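Local coordinates for uncharacterized protein (PDB 6PTM), which probably hydrolyses carrageenan from the chain ends, as an exo-carrageenase of glycoside hydrolase family 42, at residues I574-H579 and K619-F624; M196-V201 and R264-D269; V151-V156 and V170-W175; N190-F195 and Q217-G222. All blocks are in the same frame, centred on the assembly; numbering follows the deposited sequence.

From the N terminus, contact 3 comes first: the loop 151-156 folds back on strand 168-175, and the chain between them makes the antiparallel strands 157-159 and 162-165. Contact 4 follows, closing the beta-alpha-beta unit in which helix 210-218 links strands 192-197 and 225-230. Contact 2 crosses it, because 196-201 lies between the two segments of contact 4, and ties the far end of the same strand to helix 261-278. Contacts 3 and 4 touch, with Trp153 against Asn190 and Leu191. These three tie together parts of a probable (beta/alpha)8 barrel, whereas contact 1 lies in the later domain with the five-stranded parallel sheet, its nearest atoms about 19 Å from contact 2.

Contact 1 (I574-H579 and K619-F624); sequences INKAEH and KTPYAF
Asn575 and Tyr622 make the stacked part of this contact. The CB of Asn575 sits over the ring centre of Tyr622, 3.5 Å from the centroid and 11° off the normal, a CH-pi contact. Its amide lies nearly flat on the same ring, the planes 16° apart, and ND2 comes within 3.5 Å of Tyr622 CD1. That ND2 is also bonded to the carbonyls of Ala571 and Glu652, which would hold the amide in this rotation. Apolar packing continues along Lys576, whose CG lies 3.9 Å from Tyr622 CE2 and whose CD meets Pro621 CD. The segments join the end of helix 570-575 and the start of helix 579-590 to the loop between strand 614-617 and helix 625-636, in a domain built on a parallel five-stranded sheet. Polar contacts gather at the other end. Bent at chi3 (51°), the Lys576 chain brings NZ to Lys619 O at 2.8 Å and to His579 ND1 at 3.0 Å, the latter in the imidazole plane; Asp582 forms a salt bridge with the same ammonium. On another edge of the imidazole, a water joins His579 NE2 and Thr620 OG1, 2.8 Å from each, while Thr620 OG1 also bonds Tyr618 O.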
loop_
_atom_site.group_PDB
_atom_site.type_symbol
_atom_site.label_atom_id
_atom_site.label_comp_id
_atom_site.label_asym_id
_atom_site.label_seq_id
_atom_site.Cartn_x
_atom_site.Cartn_y
_atom_site.Cartn_z
ATOM N N ILE A 574 -18.794 -5.079 -9.156
ATOM C CA ILE A 574 -19.788 -3.982 -9.291
ATOM C C ILE A 574 -21.195 -4.513 -8.958
ATOM O O ILE A 574 -21.921 -3.796 -8.280
ATOM C CB ILE A 574 -19.686 -3.310 -10.669
ATOM C CG1 ILE A 574 -18.338 -2.583 -10.841
ATOM C CG2 ILE A 574 -20.873 -2.370 -10.859
ATOM C CD1 ILE A 574 -18.104 -2.024 -12.263
ATOM N N ASN A 575 -21.570 -5.712 -9.416
ATOM C CA ASN A 575 -22.961 -6.237 -9.302
ATOM C C ASN A 575 -23.205 -6.854 -7.913
ATOM O O ASN A 575 -24.347 -6.841 -7.471
ATOM C CB ASN A 575 -23.286 -7.279 -10.373
ATOM C CG ASN A 575 -23.578 -6.670 -11.723
ATOM O OD1 ASN A 575 -24.566 -5.955 -11.833
ATOM N ND2 ASN A 575 -22.745 -6.961 -12.734
ATOM N N LYS A 576 -22.187 -7.336 -7.206
ATOM C CA LYS A 576 -22.400 -8.038 -5.908
ATOM C C LYS A 576 -22.119 -7.102 -4.727
ATOM O O LYS A 576 -21.262 -6.225 -4.814
ATOM C CB LYS A 576 -21.541 -9.297 -5.807
ATOM C CG LYS A 576 -21.918 -10.459 -6.697
ATOM C CD LYS A 576 -20.893 -11.570 -6.657
ATOM C CE LYS A 576 -20.547 -12.010 -5.238
ATOM N NZ LYS A 576 -19.556 -13.117 -5.216
ATOM N N ALA A 577 -22.890 -7.271 -3.659
ATOM C CA ALA A 577 -22.778 -6.480 -2.424
ATOM C C ALA A 577 -21.444 -6.831 -1.763
ATOM O O ALA A 577 -20.838 -5.938 -1.193
ATOM C CB ALA A 577 -23.952 -6.777 -1.504
ATOM N N GLU A 578 -21.022 -8.089 -1.843
ATOM C CA GLU A 578 -19.945 -8.639 -0.972
ATOM C C GLU A 578 -18.990 -9.539 -1.763
ATOM O O GLU A 578 -18.591 -10.591 -1.238
ATOM C CB GLU A 578 -20.602 -9.397 0.188
ATOM C CG GLU A 578 -21.477 -8.519 1.065
ATOM C CD GLU A 578 -22.025 -9.266 2.272
ATOM O OE1 GLU A 578 -22.481 -10.384 2.096
ATOM O OE2 GLU A 578 -21.980 -8.722 3.368
ATOM N N HIS A 579 -18.568 -9.115 -2.958
ATOM C CA HIS A 579 -17.685 -9.934 -3.803
ATOM C C HIS A 579 -16.317 -10.104 -3.111
ATOM O O HIS A 579 -15.729 -11.187 -3.211
ATOM C CB HIS A 579 -17.528 -9.331 -5.191
ATOM C CG HIS A 579 -16.748 -10.258 -6.053
ATOM N ND1 HIS A 579 -17.154 -11.558 -6.247
ATOM C CD2 HIS A 579 -15.582 -10.114 -6.717
ATOM C CE1 HIS A 579 -16.277 -12.194 -6.998
ATOM N NE2 HIS A 579 -15.319 -11.318 -7.345
ATOM N N LYS A 619 -16.740 -18.092 -6.758
ATOM C CA LYS A 619 -17.922 -17.236 -6.499
ATOM C C LYS A 619 -17.871 -15.976 -7.380
ATOM O O LYS A 619 -18.086 -14.850 -6.879
ATOM C CB LYS A 619 -17.983 -16.929 -5.003
ATOM C CG LYS A 619 -18.381 -18.108 -4.114
ATOM C CD LYS A 619 -19.030 -17.632 -2.810
ATOM C CE LYS A 619 -20.178 -18.502 -2.353
ATOM N NZ LYS A 619 -19.637 -19.805 -1.948
ATOM N N THR A 620 -17.667 -16.188 -8.676
ATOM C CA THR A 620 -17.620 -15.131 -9.711
ATOM C C THR A 620 -18.717 -15.421 -10.736
ATOM O O THR A 620 -18.422 -15.722 -11.895
ATOM C CB THR A 620 -16.183 -15.039 -10.248
ATOM O OG1 THR A 620 -15.288 -14.874 -9.132
ATOM C CG2 THR A 620 -16.000 -13.897 -11.221
ATOM N N PRO A 621 -20.013 -15.320 -10.351
ATOM C CA PRO A 621 -21.115 -15.724 -11.226
ATOM C C PRO A 621 -21.279 -14.760 -12.406
ATOM O O PRO A 621 -21.668 -15.230 -13.443
ATOM C CB PRO A 621 -22.354 -15.676 -10.322
ATOM C CG PRO A 621 -22.018 -14.630 -9.290
ATOM C CD PRO A 621 -20.517 -14.751 -9.093
ATOM N N TYR A 622 -20.982 -13.472 -12.210
ATOM C CA TYR A 622 -20.940 -12.443 -13.282
ATOM C C TYR A 622 -19.550 -12.369 -13.925
ATOM O O TYR A 622 -18.518 -12.245 -13.219
ATOM C CB TYR A 622 -21.251 -11.051 -12.741
ATOM C CG TYR A 622 -22.579 -10.868 -12.064
ATOM C CD1 TYR A 622 -23.630 -10.302 -12.751
ATOM C CD2 TYR A 622 -22.738 -11.083 -10.693
ATOM C CE1 TYR A 622 -24.835 -10.032 -12.132
ATOM C CE2 TYR A 622 -23.937 -10.825 -10.049
ATOM C CZ TYR A 622 -25.003 -10.329 -10.785
ATOM O OH TYR A 622 -26.185 -9.996 -10.200
ATOM N N ALA A 623 -19.488 -12.465 -15.256
ATOM C CA ALA A 623 -18.235 -12.250 -15.998
ATOM C C ALA A 623 -18.560 -11.542 -17.300
ATOM O O ALA A 623 -19.639 -11.781 -17.858
ATOM C CB ALA A 623 -17.515 -13.545 -16.246
ATOM N N PHE A 624 -17.639 -10.706 -17.769
ATOM C CA PHE A 624 -17.669 -10.180 -19.158
ATOM C C PHE A 624 -17.536 -11.396 -20.076
ATOM O O PHE A 624 -16.738 -12.330 -19.754
ATOM C CB PHE A 624 -16.568 -9.138 -19.379
ATOM C CG PHE A 624 -16.705 -7.891 -18.535
ATOM C CD1 PHE A 624 -17.685 -6.964 -18.813
ATOM C CD2 PHE A 624 -15.887 -7.670 -17.437
ATOM C CE1 PHE A 624 -17.843 -5.834 -18.018
ATOM C CE2 PHE A 624 -16.027 -6.528 -16.655
ATOM C CZ PHE A 624 -17.006 -5.608 -16.947
HETATM O O HOH W 1 -13.627 -12.653 -9.059
#

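Contact 2 (M196-V201 and R264-D269); sequences MTNANV and RQVNSD
Asn198 loses the most surface here, and it faces helix 261-278 with both its CB and its amide. The CB rests 3.6 Å from Val266 CG1, while ND2 gives a hydrogen bond to Asn267 OD1 at 3.0 Å. The acceptor lies near the amide plane of Asn198. The two amide planes are 70° apart, and the donor stands above the carbonyl plane of Asn267, 44° out of it and not on a lone pair. The CB of Asn267 points away from 196-201 overall, yet with CG beside its own backbone N (chi1 -79°) the amide comes back to Asn198, and its ND2 is held by Ala263 O and Tyr256 OH. The contact joins the C-terminal end of strand 192-197, the second strand of what is probably, as in GH42 enzymes, a (beta/alpha)8 barrel, and the 3-10 turn after it to a helix packed beside that strand. Val201, next in buried area, follows that turn. Its CG2 lies 3.5 Å from Val266 O and 4.0 Å from Val266 CG1, and its CG1 reaches Asp269 CB one helical turn further on. Val266 CG1 touches both Asn198 CB and Val201 CG2, and Trp237 of helix 236-241 also packs on the Val266 side chain. Leu270, which follows Asp269 in the helix, packs against both Asn198 and Val201.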
loop_
_atom_site.group_PDB
_atom_site.type_symbol
_atom_site.label_atom_id
_atom_site.label_comp_id
_atom_site.label_asym_id
_atom_site.label_seq_id
_atom_site.Cartn_x
_atom_site.Cartn_y
_atom_site.Cartn_z
ATOM N N MET A 196 2.071 21.706 -5.246
ATOM C CA MET A 196 1.345 22.778 -5.964
ATOM C C MET A 196 -0.147 22.461 -6.004
ATOM O O MET A 196 -0.535 21.340 -5.657
ATOM C CB MET A 196 1.886 22.956 -7.381
ATOM C CG MET A 196 1.834 21.718 -8.205
ATOM S SD MET A 196 2.665 22.134 -9.743
ATOM C CE MET A 196 2.396 20.579 -10.594
ATOM N N THR A 197 -0.935 23.461 -6.395
ATOM C CA THR A 197 -2.407 23.458 -6.366
ATOM C C THR A 197 -2.907 24.247 -7.573
ATOM O O THR A 197 -2.231 25.239 -7.997
ATOM C CB THR A 197 -2.911 24.007 -5.024
ATOM O OG1 THR A 197 -4.325 23.990 -5.118
ATOM C CG2 THR A 197 -2.429 25.402 -4.697
ATOM N N ASN A 198 -4.071 23.864 -8.098
ATOM C CA ASN A 198 -4.694 24.674 -9.161
ATOM C C ASN A 198 -4.922 26.114 -8.667
ATOM O O ASN A 198 -5.006 26.988 -9.505
ATOM C CB ASN A 198 -5.935 23.993 -9.705
ATOM C CG ASN A 198 -5.558 22.744 -10.466
ATOM O OD1 ASN A 198 -4.934 22.822 -11.513
ATOM N ND2 ASN A 198 -5.956 21.608 -9.956
ATOM N N ALA A 199 -5.000 26.381 -7.365
ATOM C CA ALA A 199 -5.166 27.775 -6.865
ATOM C C ALA A 199 -3.925 28.603 -7.227
ATOM O O ALA A 199 -4.000 29.839 -7.160
ATOM C CB ALA A 199 -5.439 27.809 -5.378
ATOM N N ASN A 200 -2.812 27.969 -7.610
ATOM C CA ASN A 200 -1.579 28.714 -7.990
ATOM C C ASN A 200 -1.735 29.252 -9.407
ATOM O O ASN A 200 -0.819 29.985 -9.854
ATOM C CB ASN A 200 -0.304 27.865 -7.925
ATOM C CG ASN A 200 0.019 27.296 -6.560
ATOM O OD1 ASN A 200 0.518 26.175 -6.474
ATOM N ND2 ASN A 200 -0.233 28.058 -5.509
ATOM N N VAL A 201 -2.797 28.843 -10.134
ATOM C CA VAL A 201 -3.167 29.478 -11.427
ATOM C C VAL A 201 -4.035 30.688 -11.061
ATOM O O VAL A 201 -5.210 30.469 -10.655
ATOM C CB VAL A 201 -3.908 28.532 -12.395
ATOM C CG1 VAL A 201 -4.222 29.245 -13.709
ATOM C CG2 VAL A 201 -3.135 27.254 -12.674
ATOM N N ARG A 264 -10.097 21.502 -16.925
ATOM C CA ARG A 264 -9.009 21.032 -17.814
ATOM C C ARG A 264 -8.083 22.212 -18.219
ATOM O O ARG A 264 -6.832 22.017 -18.242
ATOM C CB ARG A 264 -9.608 20.267 -18.998
ATOM C CG ARG A 264 -10.590 19.192 -18.550
ATOM C CD ARG A 264 -10.144 17.790 -18.888
ATOM N NE ARG A 264 -10.860 16.740 -18.146
ATOM C CZ ARG A 264 -10.822 15.449 -18.480
ATOM N NH1 ARG A 264 -10.158 15.075 -19.566
ATOM N NH2 ARG A 264 -11.450 14.543 -17.748
ATOM N N GLN A 265 -8.635 23.385 -18.534
ATOM C CA GLN A 265 -7.803 24.586 -18.836
ATOM C C GLN A 265 -6.881 24.858 -17.629
ATOM O O GLN A 265 -5.655 25.075 -17.804
ATOM C CB GLN A 265 -8.680 25.806 -19.153
ATOM C CG GLN A 265 -7.885 27.124 -19.262
ATOM C CD GLN A 265 -8.808 28.318 -19.323
ATOM O OE1 GLN A 265 -9.781 28.273 -20.056
ATOM N NE2 GLN A 265 -8.566 29.348 -18.504
ATOM N N VAL A 266 -7.440 24.846 -16.432
ATOM C CA VAL A 266 -6.701 25.291 -15.221
ATOM C C VAL A 266 -5.581 24.282 -14.938
ATOM O O VAL A 266 -4.415 24.702 -14.697
ATOM C CB VAL A 266 -7.636 25.532 -14.012
ATOM C CG1 VAL A 266 -6.841 25.694 -12.730
ATOM C CG2 VAL A 266 -8.546 26.744 -14.214
ATOM N N ASN A 267 -5.899 22.988 -14.983
ATOM C CA ASN A 267 -4.880 21.943 -14.746
ATOM C C ASN A 267 -3.788 22.040 -15.819
ATOM O O ASN A 267 -2.620 21.963 -15.439
ATOM C CB ASN A 267 -5.522 20.559 -14.645
ATOM C CG ASN A 267 -6.138 20.365 -13.284
ATOM O OD1 ASN A 267 -5.489 19.886 -12.352
ATOM N ND2 ASN A 267 -7.381 20.771 -13.145
ATOM N N SER A 268 -4.150 22.172 -17.095
ATOM C CA SER A 268 -3.199 22.336 -18.232
ATOM C C SER A 268 -2.299 23.554 -17.961
ATOM O O SER A 268 -1.080 23.444 -18.135
ATOM C CB SER A 268 -3.916 22.438 -19.553
ATOM O OG SER A 268 -4.467 21.167 -19.892
ATOM N N ASP A 269 -2.882 24.642 -17.459
ATOM C CA ASP A 269 -2.141 25.908 -17.209
ATOM C C ASP A 269 -1.181 25.700 -16.037
ATOM O O ASP A 269 -0.017 26.161 -16.135
ATOM C CB ASP A 269 -3.087 27.098 -16.997
ATOM C CG ASP A 269 -3.667 27.673 -18.277
ATOM O OD1 ASP A 269 -3.170 27.350 -19.341
ATOM O OD2 ASP A 269 -4.583 28.470 -18.172
#

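Contact 3 (V151-V156 and V170-W175); sequences VDWTKV and VFLADW
The indole of Trp153 takes Leu172 on one face and has the carbonyl oxygen of Val151 at its edge, in the ring plane. Both methyls of Leu172 reach that face: CD1 stands 4.0 Å from the centroid of the six-membered ring and 14° off its normal, a CH-pi contact, while CD2 lies offset toward the rim, 3.8 Å from Trp153 CZ2. Nearer the backbone, Leu172 CB approaches Trp153 CH2 to 3.7 Å. This outer corner of the benzo ring also comes obliquely to Ala173 O, at 3.7 Å, and to Asp174 CB. Trp153 gets there with CG beside the backbone N (chi1 -73°), which turns the indole from its loop toward the strand. Strand 168-175 pairs in parallel with 503-506 and is probably the first strand of a (beta/alpha)8 barrel; the loop packs on it beside the antiparallel strands 157-159 and 162-165. Beside the indole, two valines extend the apolar contact with the strand: Val151 CG2 meets Val170 CG1 at 4.1 Å, and Val156 CG1 touches Leu172 CD1 more loosely, at 4.4 Å. Within the loop, Asp152 OD1 accepts from Thr154 N at 3.0 Å, an Asx turn, and from Thr154 OG1, both reaching it from the same face of the carboxylate. Asn190 and Leu191 also pack on the indole, and Asp174 OD1 takes a bond from Leu191 N.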
loop_
_atom_site.group_PDB
_atom_site.type_symbol
_atom_site.label_atom_id
_atom_site.label_comp_id
_atom_site.label_asym_id
_atom_site.label_seq_id
_atom_site.Cartn_x
_atom_site.Cartn_y
_atom_site.Cartn_z
ATOM N N VAL A 151 22.745 5.533 2.978
ATOM C CA VAL A 151 22.115 5.970 1.699
ATOM C C VAL A 151 22.210 7.494 1.583
ATOM O O VAL A 151 21.624 8.208 2.398
ATOM C CB VAL A 151 20.651 5.493 1.571
ATOM C CG1 VAL A 151 20.039 5.976 0.277
ATOM C CG2 VAL A 151 20.541 3.971 1.689
ATOM N N ASP A 152 22.848 7.954 0.521
ATOM C CA ASP A 152 22.788 9.363 0.093
ATOM C C ASP A 152 21.620 9.506 -0.884
ATOM O O ASP A 152 21.712 9.063 -2.039
ATOM C CB ASP A 152 24.123 9.792 -0.498
ATOM C CG ASP A 152 24.129 11.211 -1.037
ATOM O OD1 ASP A 152 23.067 11.880 -1.072
ATOM O OD2 ASP A 152 25.209 11.618 -1.454
ATOM N N TRP A 153 20.561 10.153 -0.433
ATOM C CA TRP A 153 19.280 10.231 -1.180
ATOM C C TRP A 153 19.417 11.111 -2.449
ATOM O O TRP A 153 18.571 10.972 -3.407
ATOM C CB TRP A 153 18.204 10.729 -0.217
ATOM C CG TRP A 153 17.747 9.732 0.799
ATOM C CD1 TRP A 153 18.492 8.957 1.652
ATOM C CD2 TRP A 153 16.369 9.477 1.118
ATOM N NE1 TRP A 153 17.663 8.218 2.465
ATOM C CE2 TRP A 153 16.350 8.503 2.138
ATOM C CE3 TRP A 153 15.151 9.948 0.604
ATOM C CZ2 TRP A 153 15.140 8.013 2.648
ATOM C CZ3 TRP A 153 13.967 9.463 1.120
ATOM C CH2 TRP A 153 13.964 8.504 2.134
ATOM N N THR A 154 20.482 11.908 -2.541
ATOM C CA THR A 154 20.781 12.732 -3.738
ATOM C C THR A 154 21.202 11.794 -4.873
ATOM O O THR A 154 21.176 12.240 -5.997
ATOM C CB THR A 154 21.808 13.847 -3.456
ATOM O OG1 THR A 154 23.102 13.297 -3.230
ATOM C CG2 THR A 154 21.466 14.690 -2.246
ATOM N N LYS A 155 21.583 10.545 -4.601
ATOM C CA LYS A 155 22.144 9.627 -5.613
ATOM C C LYS A 155 21.191 8.462 -5.912
ATOM O O LYS A 155 21.500 7.708 -6.830
ATOM C CB LYS A 155 23.506 9.126 -5.115
ATOM C CG LYS A 155 24.562 10.218 -4.997
ATOM C CD LYS A 155 25.950 9.672 -4.740
ATOM C CE LYS A 155 27.030 10.728 -4.561
ATOM N NZ LYS A 155 26.630 12.059 -5.089
ATOM N N VAL A 156 20.051 8.330 -5.232
ATOM C CA VAL A 156 19.127 7.167 -5.452
ATOM C C VAL A 156 18.418 7.357 -6.787
ATOM O O VAL A 156 17.973 8.498 -7.095
ATOM C CB VAL A 156 18.137 6.984 -4.283
ATOM C CG1 VAL A 156 17.151 5.847 -4.529
ATOM C CG2 VAL A 156 18.877 6.689 -3.010
ATOM N N VAL A 170 17.724 -0.624 -2.491
ATOM C CA VAL A 170 17.462 -0.113 -1.124
ATOM C C VAL A 170 15.951 0.127 -0.970
ATOM O O VAL A 170 15.215 0.129 -1.982
ATOM C CB VAL A 170 18.292 1.140 -0.788
ATOM C CG1 VAL A 170 19.776 0.834 -0.791
ATOM C CG2 VAL A 170 17.987 2.317 -1.708
ATOM N N PHE A 171 15.535 0.303 0.270
ATOM C CA PHE A 171 14.157 0.596 0.700
ATOM C C PHE A 171 14.171 1.886 1.519
ATOM O O PHE A 171 15.002 2.013 2.428
ATOM C CB PHE A 171 13.597 -0.625 1.438
ATOM C CG PHE A 171 13.720 -1.890 0.618
ATOM C CD1 PHE A 171 12.925 -2.080 -0.512
ATOM C CD2 PHE A 171 14.663 -2.857 0.930
ATOM C CE1 PHE A 171 13.070 -3.211 -1.303
ATOM C CE2 PHE A 171 14.826 -3.966 0.120
ATOM C CZ PHE A 171 14.027 -4.145 -0.985
ATOM N N LEU A 172 13.227 2.786 1.248
ATOM C CA LEU A 172 13.239 4.157 1.804
ATOM C C LEU A 172 12.078 4.375 2.787
ATOM O O LEU A 172 10.921 3.968 2.497
ATOM C CB LEU A 172 13.204 5.182 0.674
ATOM C CG LEU A 172 14.368 5.142 -0.325
ATOM C CD1 LEU A 172 14.279 6.366 -1.250
ATOM C CD2 LEU A 172 15.758 5.043 0.340
ATOM N N ALA A 173 12.373 5.048 3.892
ATOM C CA ALA A 173 11.353 5.530 4.849
ATOM C C ALA A 173 11.620 6.993 5.177
ATOM O O ALA A 173 12.785 7.332 5.492
ATOM C CB ALA A 173 11.369 4.699 6.091
ATOM N N ASP A 174 10.586 7.818 5.086
ATOM C CA ASP A 174 10.542 9.190 5.648
ATOM C C ASP A 174 9.152 9.416 6.288
ATOM O O ASP A 174 8.398 8.466 6.459
ATOM C CB ASP A 174 10.907 10.233 4.586
ATOM C CG ASP A 174 11.509 11.509 5.167
ATOM O OD1 ASP A 174 12.385 12.100 4.525
ATOM O OD2 ASP A 174 11.047 11.938 6.231
ATOM N N TRP A 175 8.832 10.641 6.648
ATOM C CA TRP A 175 7.650 10.957 7.477
ATOM C C TRP A 175 6.931 12.175 6.903
ATOM O O TRP A 175 7.603 13.138 6.594
ATOM C CB TRP A 175 8.101 11.213 8.910
ATOM C CG TRP A 175 8.832 10.072 9.541
ATOM C CD1 TRP A 175 10.172 9.830 9.466
ATOM C CD2 TRP A 175 8.270 9.007 10.326
ATOM N NE1 TRP A 175 10.471 8.658 10.104
ATOM C CE2 TRP A 175 9.339 8.148 10.678
ATOM C CE3 TRP A 175 6.980 8.677 10.761
ATOM C CZ2 TRP A 175 9.158 6.994 11.441
ATOM C CZ3 TRP A 175 6.809 7.555 11.556
ATOM C CH2 TRP A 175 7.876 6.703 11.850
#

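Contact 4 (N190-F195 and Q217-G222); sequences NLDGFF and QEKEDG
Strand 192-197 and the turn leaving helix 210-218 come closest between Asp192 and Gly222, whose CA atoms are 6.8 Å apart, and Gly222 has positive phi (85°). Asp192 OD2 lies 3.4 Å from Gly222 CA, so the turn backbone passes close by the carboxylate. The ammonium of Lys219 carries the polar part of the contact. It forms a salt bridge to Asp192 OD1, with NZ 2.9 Å away on the syn side and 24° out of the carboxylate plane. The same oxygen accepts from Gly193 N at 2.8 Å on its anti side; both donors lie on one face of the plane, so two bonds fix the rotation of the carboxylate. Asp192 OD2 is held separately by Ser223 N and by a water. Strand 192-197, helix 210-218 and strand 225-230 form one beta-alpha-beta unit of the probable (beta/alpha)8 barrel, and the contact links the first strand to the chain that leaves the helix for the second. The Lys219 chain runs extended from CG and bends at its end (chi4 60°), which turns NZ also toward Gly193 O, a weak bond of 3.1 Å. Its CD packs obliquely on Phe194 CD1, 4.0 Å apart, and Tyr283 offers the ammonium a cation-pi contact. The water on Asp192 OD2 accepts from Lys219 NZ at 3.1 Å and donates to Glu220 O, joining the carboxylate, the ammonium and the turn backbone. On the helix side, Val212, Glu215 and Leu216 pack against Phe194.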
loop_
_atom_site.group_PDB
_atom_site.type_symbol
_atom_site.label_atom_id
_atom_site.label_comp_id
_atom_site.label_asym_id
_atom_site.label_seq_id
_atom_site.Cartn_x
_atom_site.Cartn_y
_atom_site.Cartn_z
ATOM N N ASN A 190 15.449 11.394 3.822
ATOM C CA ASN A 190 15.768 12.660 3.102
ATOM C C ASN A 190 14.879 12.786 1.850
ATOM O O ASN A 190 15.372 13.078 0.743
ATOM C CB ASN A 190 17.275 12.754 2.852
ATOM C CG ASN A 190 17.687 14.131 2.383
ATOM O OD1 ASN A 190 16.960 15.084 2.606
ATOM N ND2 ASN A 190 18.874 14.238 1.824
ATOM N N LEU A 191 13.578 12.624 2.025
ATOM C CA LEU A 191 12.608 12.723 0.914
ATOM C C LEU A 191 12.363 14.194 0.589
ATOM O O LEU A 191 11.930 14.943 1.478
ATOM C CB LEU A 191 11.308 12.048 1.330
ATOM C CG LEU A 191 10.256 11.968 0.232
ATOM C CD1 LEU A 191 10.713 11.036 -0.898
ATOM C CD2 LEU A 191 8.948 11.481 0.839
ATOM N N ASP A 192 12.634 14.563 -0.655
ATOM C CA ASP A 192 12.436 15.940 -1.161
ATOM C C ASP A 192 11.062 15.962 -1.822
ATOM O O ASP A 192 10.329 14.932 -1.772
ATOM C CB ASP A 192 13.547 16.306 -2.143
ATOM C CG ASP A 192 13.868 17.793 -2.283
ATOM O OD1 ASP A 192 12.968 18.640 -2.003
ATOM O OD2 ASP A 192 14.996 18.084 -2.744
ATOM N N GLY A 193 10.756 17.069 -2.487
ATOM C CA GLY A 193 9.555 17.179 -3.319
ATOM C C GLY A 193 9.064 18.600 -3.417
ATOM O O GLY A 193 9.786 19.541 -3.024
ATOM N N PHE A 194 7.901 18.749 -4.026
ATOM C CA PHE A 194 7.315 20.058 -4.362
ATOM C C PHE A 194 5.795 19.913 -4.319
ATOM O O PHE A 194 5.271 18.882 -4.763
ATOM C CB PHE A 194 7.840 20.560 -5.707
ATOM C CG PHE A 194 7.408 21.978 -5.951
ATOM C CD1 PHE A 194 8.048 23.026 -5.305
ATOM C CD2 PHE A 194 6.323 22.268 -6.763
ATOM C CE1 PHE A 194 7.607 24.338 -5.473
ATOM C CE2 PHE A 194 5.900 23.584 -6.945
ATOM C CZ PHE A 194 6.549 24.618 -6.309
ATOM N N PHE A 195 5.121 20.880 -3.697
ATOM C CA PHE A 195 3.645 20.915 -3.549
ATOM C C PHE A 195 3.108 21.993 -4.483
ATOM O O PHE A 195 3.640 23.089 -4.475
ATOM C CB PHE A 195 3.262 21.257 -2.111
ATOM C CG PHE A 195 1.789 21.480 -1.910
ATOM C CD1 PHE A 195 1.242 22.756 -1.972
ATOM C CD2 PHE A 195 0.946 20.413 -1.661
ATOM C CE1 PHE A 195 -0.119 22.947 -1.784
ATOM C CE2 PHE A 195 -0.408 20.606 -1.454
ATOM C CZ PHE A 195 -0.941 21.871 -1.535
ATOM N N GLN A 217 12.359 28.410 -9.339
ATOM C CA GLN A 217 13.598 28.943 -9.978
ATOM C C GLN A 217 14.779 28.683 -9.049
ATOM O O GLN A 217 15.855 28.459 -9.573
ATOM C CB GLN A 217 13.499 30.447 -10.256
ATOM C CG GLN A 217 12.619 30.761 -11.452
ATOM C CD GLN A 217 12.500 32.239 -11.708
ATOM O OE1 GLN A 217 12.679 33.058 -10.818
ATOM N NE2 GLN A 217 12.207 32.580 -12.942
ATOM N N GLU A 218 14.563 28.792 -7.737
ATOM C CA GLU A 218 15.621 28.700 -6.697
ATOM C C GLU A 218 15.850 27.243 -6.265
ATOM O O GLU A 218 16.914 26.949 -5.747
ATOM C CB GLU A 218 15.227 29.474 -5.447
ATOM C CG GLU A 218 15.335 30.972 -5.610
ATOM C CD GLU A 218 15.506 31.652 -4.269
ATOM O OE1 GLU A 218 14.486 31.863 -3.568
ATOM O OE2 GLU A 218 16.670 31.905 -3.911
ATOM N N LYS A 219 14.874 26.371 -6.446
ATOM C CA LYS A 219 14.933 25.031 -5.813
ATOM C C LYS A 219 16.082 24.215 -6.420
ATOM O O LYS A 219 16.149 24.022 -7.625
ATOM C CB LYS A 219 13.564 24.370 -5.937
ATOM C CG LYS A 219 13.424 23.063 -5.197
ATOM C CD LYS A 219 12.016 22.516 -5.265
ATOM C CE LYS A 219 11.963 21.142 -4.656
ATOM N NZ LYS A 219 12.393 21.206 -3.254
ATOM N N GLU A 220 16.938 23.684 -5.573
ATOM C CA GLU A 220 18.057 22.829 -5.997
ATOM C C GLU A 220 17.523 21.496 -6.515
ATOM O O GLU A 220 16.448 21.089 -6.063
ATOM C CB GLU A 220 18.963 22.520 -4.808
ATOM C CG GLU A 220 19.706 23.719 -4.244
ATOM C CD GLU A 220 20.456 23.344 -2.968
ATOM O OE1 GLU A 220 20.530 22.110 -2.653
ATOM O OE2 GLU A 220 20.961 24.265 -2.286
ATOM N N ASP A 221 18.326 20.821 -7.328
ATOM C CA ASP A 221 18.078 19.452 -7.836
ATOM C C ASP A 221 17.652 18.525 -6.689
ATOM O O ASP A 221 16.667 17.802 -6.889
ATOM C CB ASP A 221 19.316 18.889 -8.512
ATOM C CG ASP A 221 18.979 18.480 -9.913
ATOM O OD1 ASP A 221 18.714 17.257 -10.119
ATOM O OD2 ASP A 221 18.917 19.412 -10.761
ATOM N N GLY A 222 18.449 18.482 -5.614
ATOM C CA GLY A 222 18.058 18.070 -4.251
ATOM C C GLY A 222 18.140 16.564 -4.071
ATOM O O GLY A 222 18.967 15.935 -4.732
HETATM O O HOH W 2 15.359 20.532 -3.659
#